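Local coordinates for CRP-like protein Clp (Xanthomonas campestris pv. campestris, PDB 3IWZ) that acts as a homodimeric global transcription regulator of virulence genes that binds DNA and is apparently switched to an inactive form by cyclic di-GMP, at residues 53-65 with 77-89. Sequence-based numbering, arbitrary orientation.
Sequences GTLYYVISGSVSI and LGYFGSGEFVGEM
Tyr57 and Phe85 meet edge-to-face across two antiparallel strands in the double-stranded beta-helix (jelly roll) of the cyclic nucleotide-binding domain. The Tyr57 edge points at the Phe85 face, CD1 lying 3.6 Å from Phe85 CZ, with the planes at 69°; Tyr57 CG, anti to the backbone N (chi1 174°), carries the ring there. Leu55 CD1 touches Phe85 CD1 at 3.7 Å, so branched and flat apolar groups fill this face. The other face mixes valine and isoleucine branches with aromatic rings: Val86 CG2 rests 3.5 Å from Tyr56 CB, and Val63 and Ile65 approach Val86 from the second sheet.

Backbone bonds fix both pairings. Tyr56 and Val86 exchange N-H and C=O groups, as do Val63 and Phe80, while each segment turns from one sheet to the other. In the type II turn from Gly81 to Glu84, a CB on Gly83 (phi 93°) would jam against Ser82 O. Glu84 N closes the turn on Gly81 O, and Gly83 N ties it to Val58 O at 2.9 Å.

Farther out, Tyr57 packs on helix 24-32 and Phe85 on helix 130-157, while Tyr56, Val63, Ile65 and Val86 all touch Leu102. Arg144 makes a cation-pi contact with the Phe80 ring, whose CE2 lies 3.3 Å from Ile65 CG1, the two side chains crossing at about a right angle.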
ATOM      1  N   GLY D  53      -0.429 -17.711   9.997  1.00 36.57           N
ATOM      2  CA  GLY D  53       0.819 -18.443  10.083  1.00 36.95           C
ATOM      3  C   GLY D  53       1.078 -19.111   8.752  1.00 38.80           C
ATOM      4  O   GLY D  53       1.947 -19.970   8.635  1.00 40.72           O
ATOM      5  N   THR D  54       0.336 -18.681   7.738  1.00 39.08           N
ATOM      6  CA  THR D  54       0.445 -19.260   6.407  1.00 39.95           C
ATOM      7  C   THR D  54       0.606 -18.264   5.257  1.00 38.51           C
ATOM      8  O   THR D  54       0.028 -17.181   5.249  1.00 40.06           O
ATOM      9  CB  THR D  54      -0.794 -20.131   6.122  1.00 41.68           C
ATOM     10  OG1 THR D  54      -0.871 -21.177   7.099  1.00 45.30           O
ATOM     11  CG2 THR D  54      -0.720 -20.740   4.732  1.00 43.26           C
ATOM     12  N   LEU D  55       1.391 -18.662   4.270  1.00 37.69           N
ATOM     13  CA  LEU D  55       1.627 -17.842   3.101  1.00 36.63           C
ATOM     14  C   LEU D  55       0.926 -18.577   1.969  1.00 35.46           C
ATOM     15  O   LEU D  55       0.858 -19.802   1.975  1.00 34.03           O
ATOM     16  CB  LEU D  55       3.129 -17.767   2.814  1.00 37.24           C
ATOM     17  CG  LEU D  55       3.749 -16.672   1.947  1.00 36.70           C
ATOM     18  CD1 LEU D  55       4.878 -17.306   1.129  1.00 37.74           C
ATOM     19  CD2 LEU D  55       2.737 -16.047   1.030  1.00 38.78           C
ATOM     20  N   TYR D  56       0.392 -17.840   1.006  1.00 34.93           N
ATOM     21  CA  TYR D  56      -0.264 -18.473  -0.125  1.00 35.84           C
ATOM     22  C   TYR D  56       0.385 -18.057  -1.429  1.00 35.88           C
ATOM     23  O   TYR D  56       0.829 -16.924  -1.577  1.00 36.93           O
ATOM     24  CB  TYR D  56      -1.737 -18.101  -0.167  1.00 34.75           C
ATOM     25  CG  TYR D  56      -2.558 -18.704   0.941  1.00 36.79           C
ATOM     26  CD1 TYR D  56      -2.934 -20.046   0.905  1.00 35.42           C
ATOM     27  CD2 TYR D  56      -2.988 -17.927   2.011  1.00 33.33           C
ATOM     28  CE1 TYR D  56      -3.721 -20.594   1.899  1.00 36.89           C
ATOM     29  CE2 TYR D  56      -3.776 -18.469   3.015  1.00 36.40           C
ATOM     30  CZ  TYR D  56      -4.140 -19.801   2.952  1.00 34.71           C
ATOM     31  OH  TYR D  56      -4.928 -20.334   3.937  1.00 39.65           O
ATOM     32  N   TYR D  57       0.441 -18.997  -2.365  1.00 37.42           N
ATOM     33  CA  TYR D  57       0.989 -18.756  -3.691  1.00 37.59           C
ATOM     34  C   TYR D  57      -0.117 -19.175  -4.658  1.00 38.11           C
ATOM     35  O   TYR D  57      -0.544 -20.329  -4.649  1.00 38.84           O
ATOM     36  CB  TYR D  57       2.231 -19.610  -3.923  1.00 37.98           C
ATOM     37  CG  TYR D  57       2.773 -19.520  -5.328  1.00 39.49           C
ATOM     38  CD1 TYR D  57       3.722 -18.560  -5.674  1.00 42.26           C
ATOM     39  CD2 TYR D  57       2.326 -20.385  -6.317  1.00 41.91           C
ATOM     40  CE1 TYR D  57       4.210 -18.467  -6.975  1.00 43.40           C
ATOM     41  CE2 TYR D  57       2.806 -20.306  -7.620  1.00 42.80           C
ATOM     42  CZ  TYR D  57       3.747 -19.345  -7.940  1.00 43.49           C
ATOM     43  OH  TYR D  57       4.221 -19.271  -9.226  1.00 45.88           O
ATOM     44  N   VAL D  58      -0.596 -18.230  -5.463  1.00 37.02           N
ATOM     45  CA  VAL D  58      -1.653 -18.501  -6.428  1.00 35.56           C
ATOM     46  C   VAL D  58      -1.114 -19.288  -7.618  1.00 37.69           C
ATOM     47  O   VAL D  58      -0.395 -18.745  -8.455  1.00 37.67           O
ATOM     48  CB  VAL D  58      -2.276 -17.197  -6.985  1.00 34.25           C
ATOM     49  CG1 VAL D  58      -3.431 -17.535  -7.912  1.00 31.24           C
ATOM     50  CG2 VAL D  58      -2.734 -16.293  -5.856  1.00 27.60           C
ATOM     51  N   ILE D  59      -1.468 -20.567  -7.690  1.00 38.45           N
ATOM     52  CA  ILE D  59      -1.022 -21.415  -8.786  1.00 39.35           C
ATOM     53  C   ILE D  59      -1.900 -21.204 -10.013  1.00 39.72           C
ATOM     54  O   ILE D  59      -1.411 -21.128 -11.144  1.00 41.53           O
ATOM     55  CB  ILE D  59      -1.043 -22.908  -8.386  1.00 39.49           C
ATOM     56  CG1 ILE D  59       0.106 -23.191  -7.410  1.00 38.74           C
ATOM     57  CG2 ILE D  59      -0.924 -23.784  -9.635  1.00 40.28           C
ATOM     58  CD1 ILE D  59       0.278 -24.647  -7.031  1.00 40.37           C
ATOM     59  N   SER D  60      -3.202 -21.114  -9.782  1.00 38.60           N
ATOM     60  CA  SER D  60      -4.151 -20.895 -10.854  1.00 38.09           C
ATOM     61  C   SER D  60      -5.358 -20.241 -10.231  1.00 35.95           C
ATOM     62  O   SER D  60      -5.650 -20.454  -9.059  1.00 37.12           O
ATOM     63  CB  SER D  60      -4.574 -22.216 -11.503  1.00 40.23           C
ATOM     64  OG  SER D  60      -5.506 -22.918 -10.692  1.00 39.76           O
ATOM     65  N   GLY D  61      -6.056 -19.444 -11.016  1.00 34.41           N
ATOM     66  CA  GLY D  61      -7.231 -18.788 -10.496  1.00 34.80           C
ATOM     67  C   GLY D  61      -7.020 -17.305 -10.287  1.00 35.18           C
ATOM     68  O   GLY D  61      -5.946 -16.750 -10.525  1.00 31.20           O
ATOM     69  N   SER D  62      -8.080 -16.663  -9.832  1.00 37.27           N
ATOM     70  CA  SER D  62      -8.064 -15.238  -9.587  1.00 38.20           C
ATOM     71  C   SER D  62      -8.632 -15.023  -8.182  1.00 38.18           C
ATOM     72  O   SER D  62      -9.653 -15.616  -7.819  1.00 38.16           O
ATOM     73  CB  SER D  62      -8.921 -14.538 -10.651  1.00 38.29           C
ATOM     74  OG  SER D  62      -8.789 -13.129 -10.612  1.00 42.24           O
ATOM     75  N   VAL D  63      -7.943 -14.201  -7.396  1.00 37.66           N
ATOM     76  CA  VAL D  63      -8.360 -13.872  -6.039  1.00 36.52           C
ATOM     77  C   VAL D  63      -8.418 -12.358  -5.876  1.00 36.85           C
ATOM     78  O   VAL D  63      -7.956 -11.597  -6.728  1.00 38.84           O
ATOM     79  CB  VAL D  63      -7.382 -14.433  -4.974  1.00 36.08           C
ATOM     80  CG1 VAL D  63      -7.361 -15.964  -5.022  1.00 33.12           C
ATOM     81  CG2 VAL D  63      -5.993 -13.876  -5.207  1.00 34.14           C
ATOM     82  N   SER D  64      -9.001 -11.913  -4.778  1.00 34.85           N
ATOM     83  CA  SER D  64      -9.086 -10.494  -4.532  1.00 34.34           C
ATOM     84  C   SER D  64      -8.687 -10.264  -3.082  1.00 33.14           C
ATOM     85  O   SER D  64      -8.894 -11.132  -2.237  1.00 30.60           O
ATOM     86  CB  SER D  64     -10.514  -9.995  -4.769  1.00 33.53           C
ATOM     87  OG  SER D  64     -11.399 -10.501  -3.783  1.00 37.21           O
ATOM     88  N   ILE D  65      -8.084  -9.112  -2.813  1.00 31.63           N
ATOM     89  CA  ILE D  65      -7.698  -8.750  -1.452  1.00 30.79           C
ATOM     90  C   ILE D  65      -8.663  -7.632  -1.088  1.00 30.42           C
ATOM     91  O   ILE D  65      -8.708  -6.601  -1.759  1.00 31.48           O
ATOM     92  CB  ILE D  65      -6.254  -8.223  -1.365  1.00 27.88           C
ATOM     93  CG1 ILE D  65      -5.256  -9.320  -1.752  1.00 28.91           C
ATOM     94  CG2 ILE D  65      -5.972  -7.722   0.042  1.00 25.49           C
ATOM     95  CD1 ILE D  65      -5.199 -10.494  -0.799  1.00 35.31           C
ATOM     96  N   LEU D  77      -8.879  -4.043  -2.917  1.00 28.60           N
ATOM     97  CA  LEU D  77      -7.599  -3.365  -3.073  1.00 32.25           C
ATOM     98  C   LEU D  77      -6.898  -3.871  -4.317  1.00 33.60           C
ATOM     99  O   LEU D  77      -5.919  -3.276  -4.768  1.00 36.46           O
ATOM    100  CB  LEU D  77      -6.696  -3.598  -1.862  1.00 29.82           C
ATOM    101  CG  LEU D  77      -7.316  -3.359  -0.490  1.00 31.92           C
ATOM    102  CD1 LEU D  77      -6.235  -3.482   0.560  1.00 35.27           C
ATOM    103  CD2 LEU D  77      -7.945  -1.995  -0.427  1.00 32.14           C
ATOM    104  N   GLY D  78      -7.394  -4.975  -4.863  1.00 31.37           N
ATOM    105  CA  GLY D  78      -6.791  -5.528  -6.062  1.00 32.79           C
ATOM    106  C   GLY D  78      -7.114  -6.979  -6.381  1.00 33.38           C
ATOM    107  O   GLY D  78      -7.604  -7.735  -5.535  1.00 32.80           O
ATOM    108  N   TYR D  79      -6.850  -7.358  -7.626  1.00 32.22           N
ATOM    109  CA  TYR D  79      -7.067  -8.718  -8.089  1.00 34.04           C
ATOM    110  C   TYR D  79      -5.685  -9.269  -8.354  1.00 34.74           C
ATOM    111  O   TYR D  79      -4.766  -8.519  -8.678  1.00 35.76           O
ATOM    112  CB  TYR D  79      -7.881  -8.746  -9.386  1.00 35.42           C
ATOM    113  CG  TYR D  79      -9.252  -8.121  -9.274  1.00 36.70           C
ATOM    114  CD1 TYR D  79     -10.043  -8.319  -8.141  1.00 35.81           C
ATOM    115  CD2 TYR D  79      -9.781  -7.369 -10.325  1.00 37.73           C
ATOM    116  CE1 TYR D  79     -11.327  -7.788  -8.059  1.00 35.39           C
ATOM    117  CE2 TYR D  79     -11.069  -6.837 -10.254  1.00 37.81           C
ATOM    118  CZ  TYR D  79     -11.834  -7.052  -9.120  1.00 36.14           C
ATOM    119  OH  TYR D  79     -13.105  -6.538  -9.060  1.00 36.41           O
ATOM    120  N   PHE D  80      -5.529 -10.577  -8.220  1.00 34.39           N
ATOM    121  CA  PHE D  80      -4.232 -11.179  -8.434  1.00 34.31           C
ATOM    122  C   PHE D  80      -4.355 -12.549  -9.084  1.00 35.60           C
ATOM    123  O   PHE D  80      -5.242 -13.329  -8.746  1.00 36.92           O
ATOM    124  CB  PHE D  80      -3.510 -11.275  -7.093  1.00 31.87           C
ATOM    125  CG  PHE D  80      -3.420  -9.962  -6.370  1.00 29.35           C
ATOM    126  CD1 PHE D  80      -2.403  -9.063  -6.662  1.00 28.06           C
ATOM    127  CD2 PHE D  80      -4.367  -9.616  -5.407  1.00 27.23           C
ATOM    128  CE1 PHE D  80      -2.322  -7.845  -6.012  1.00 26.79           C
ATOM    129  CE2 PHE D  80      -4.297  -8.400  -4.749  1.00 26.38           C
ATOM    130  CZ  PHE D  80      -3.271  -7.508  -5.052  1.00 27.50           C
ATOM    131  N   GLY D  81      -3.457 -12.835 -10.019  1.00 36.42           N
ATOM    132  CA  GLY D  81      -3.494 -14.113 -10.704  1.00 36.11           C
ATOM    133  C   GLY D  81      -2.295 -15.000 -10.416  1.00 38.13           C
ATOM    134  O   GLY D  81      -1.570 -14.824  -9.424  1.00 36.54           O
ATOM    135  N   SER D  82      -2.099 -15.963 -11.306  1.00 37.08           N
ATOM    136  CA  SER D  82      -1.011 -16.918 -11.215  1.00 39.00           C
ATOM    137  C   SER D  82       0.319 -16.233 -10.917  1.00 36.50           C
ATOM    138  O   SER D  82       0.630 -15.189 -11.486  1.00 35.87           O
ATOM    139  CB  SER D  82      -0.908 -17.697 -12.530  1.00 40.89           C
ATOM    140  OG  SER D  82      -2.188 -18.145 -12.939  1.00 45.75           O
ATOM    141  N   GLY D  83       1.091 -16.837 -10.018  1.00 36.26           N
ATOM    142  CA  GLY D  83       2.387 -16.298  -9.650  1.00 34.69           C
ATOM    143  C   GLY D  83       2.399 -15.368  -8.449  1.00 34.51           C
ATOM    144  O   GLY D  83       3.463 -15.035  -7.931  1.00 35.50           O
ATOM    145  N   GLU D  84       1.229 -14.943  -7.994  1.00 33.73           N
ATOM    146  CA  GLU D  84       1.156 -14.027  -6.869  1.00 33.24           C
ATOM    147  C   GLU D  84       1.233 -14.675  -5.490  1.00 32.95           C
ATOM    148  O   GLU D  84       0.671 -15.751  -5.244  1.00 29.75           O
ATOM    149  CB  GLU D  84      -0.126 -13.190  -6.956  1.00 36.28           C
ATOM    150  CG  GLU D  84      -0.144 -12.172  -8.098  1.00 42.11           C
ATOM    151  CD  GLU D  84       0.909 -11.096  -7.934  1.00 43.31           C
ATOM    152  OE1 GLU D  84       0.946 -10.456  -6.862  1.00 46.71           O
ATOM    153  OE2 GLU D  84       1.702 -10.888  -8.869  1.00 47.19           O
ATOM    154  N   PHE D  85       1.966 -14.009  -4.604  1.00 30.91           N
ATOM    155  CA  PHE D  85       2.103 -14.437  -3.220  1.00 28.04           C
ATOM    156  C   PHE D  85       1.066 -13.605  -2.495  1.00 26.86           C
ATOM    157  O   PHE D  85       1.047 -12.388  -2.635  1.00 28.05           O
ATOM    158  CB  PHE D  85       3.496 -14.100  -2.675  1.00 26.35           C
ATOM    159  CG  PHE D  85       4.563 -15.067  -3.094  1.00 24.53           C
ATOM    160  CD1 PHE D  85       4.723 -16.270  -2.432  1.00 24.61           C
ATOM    161  CD2 PHE D  85       5.373 -14.794  -4.185  1.00 25.61           C
ATOM    162  CE1 PHE D  85       5.668 -17.188  -2.853  1.00 25.27           C
ATOM    163  CE2 PHE D  85       6.322 -15.707  -4.616  1.00 24.46           C
ATOM    164  CZ  PHE D  85       6.471 -16.904  -3.952  1.00 26.02           C
ATOM    165  N   VAL D  86       0.175 -14.251  -1.755  1.00 26.59           N
ATOM    166  CA  VAL D  86      -0.840 -13.519  -1.009  1.00 26.87           C
ATOM    167  C   VAL D  86      -0.813 -14.001   0.438  1.00 27.03           C
ATOM    168  O   VAL D  86      -0.293 -15.083   0.725  1.00 28.31           O
ATOM    169  CB  VAL D  86      -2.239 -13.677  -1.657  1.00 25.96           C
ATOM    170  CG1 VAL D  86      -2.250 -12.974  -3.000  1.00 25.79           C
ATOM    171  CG2 VAL D  86      -2.575 -15.140  -1.858  1.00 27.16           C
ATOM    172  N   GLY D  87      -1.338 -13.181   1.343  1.00 26.81           N
ATOM    173  CA  GLY D  87      -1.310 -13.519   2.759  1.00 29.18           C
ATOM    174  C   GLY D  87       0.127 -13.530   3.272  1.00 30.92           C
ATOM    175  O   GLY D  87       0.486 -14.267   4.197  1.00 29.38           O
ATOM    176  N   GLU D  88       0.961 -12.691   2.672  1.00 30.20           N
ATOM    177  CA  GLU D  88       2.363 -12.644   3.044  1.00 33.42           C
ATOM    178  C   GLU D  88       2.731 -11.713   4.185  1.00 33.97           C
ATOM    179  O   GLU D  88       3.846 -11.788   4.690  1.00 35.02           O
ATOM    180  CB  GLU D  88       3.211 -12.277   1.825  1.00 31.39           C
ATOM    181  CG  GLU D  88       3.196 -10.799   1.457  1.00 31.73           C
ATOM    182  CD  GLU D  88       1.792 -10.227   1.294  1.00 33.76           C
ATOM    183  OE1 GLU D  88       0.863 -10.949   0.834  1.00 32.20           O
ATOM    184  OE2 GLU D  88       1.628  -9.039   1.620  1.00 32.83           O
ATOM    185  N   MET D  89       1.808 -10.856   4.604  1.00 33.90           N
ATOM    186  CA  MET D  89       2.111  -9.891   5.661  1.00 36.40           C
ATOM    187  C   MET D  89       2.750 -10.476   6.922  1.00 35.60           C
ATOM    188  O   MET D  89       3.777  -9.981   7.381  1.00 34.51           O
ATOM    189  CB  MET D  89       0.862  -9.095   6.046  1.00 36.96           C
ATOM    190  CG  MET D  89       1.199  -7.840   6.858  1.00 40.74           C
ATOM    191  SD  MET D  89      -0.232  -6.856   7.352  1.00 47.98           S
ATOM    192  CE  MET D  89      -0.534  -7.500   8.996  1.00 42.66           C
TER
HETATM  193  O   HOH W   1      -4.799 -19.500 -14.002  1.00 39.05           O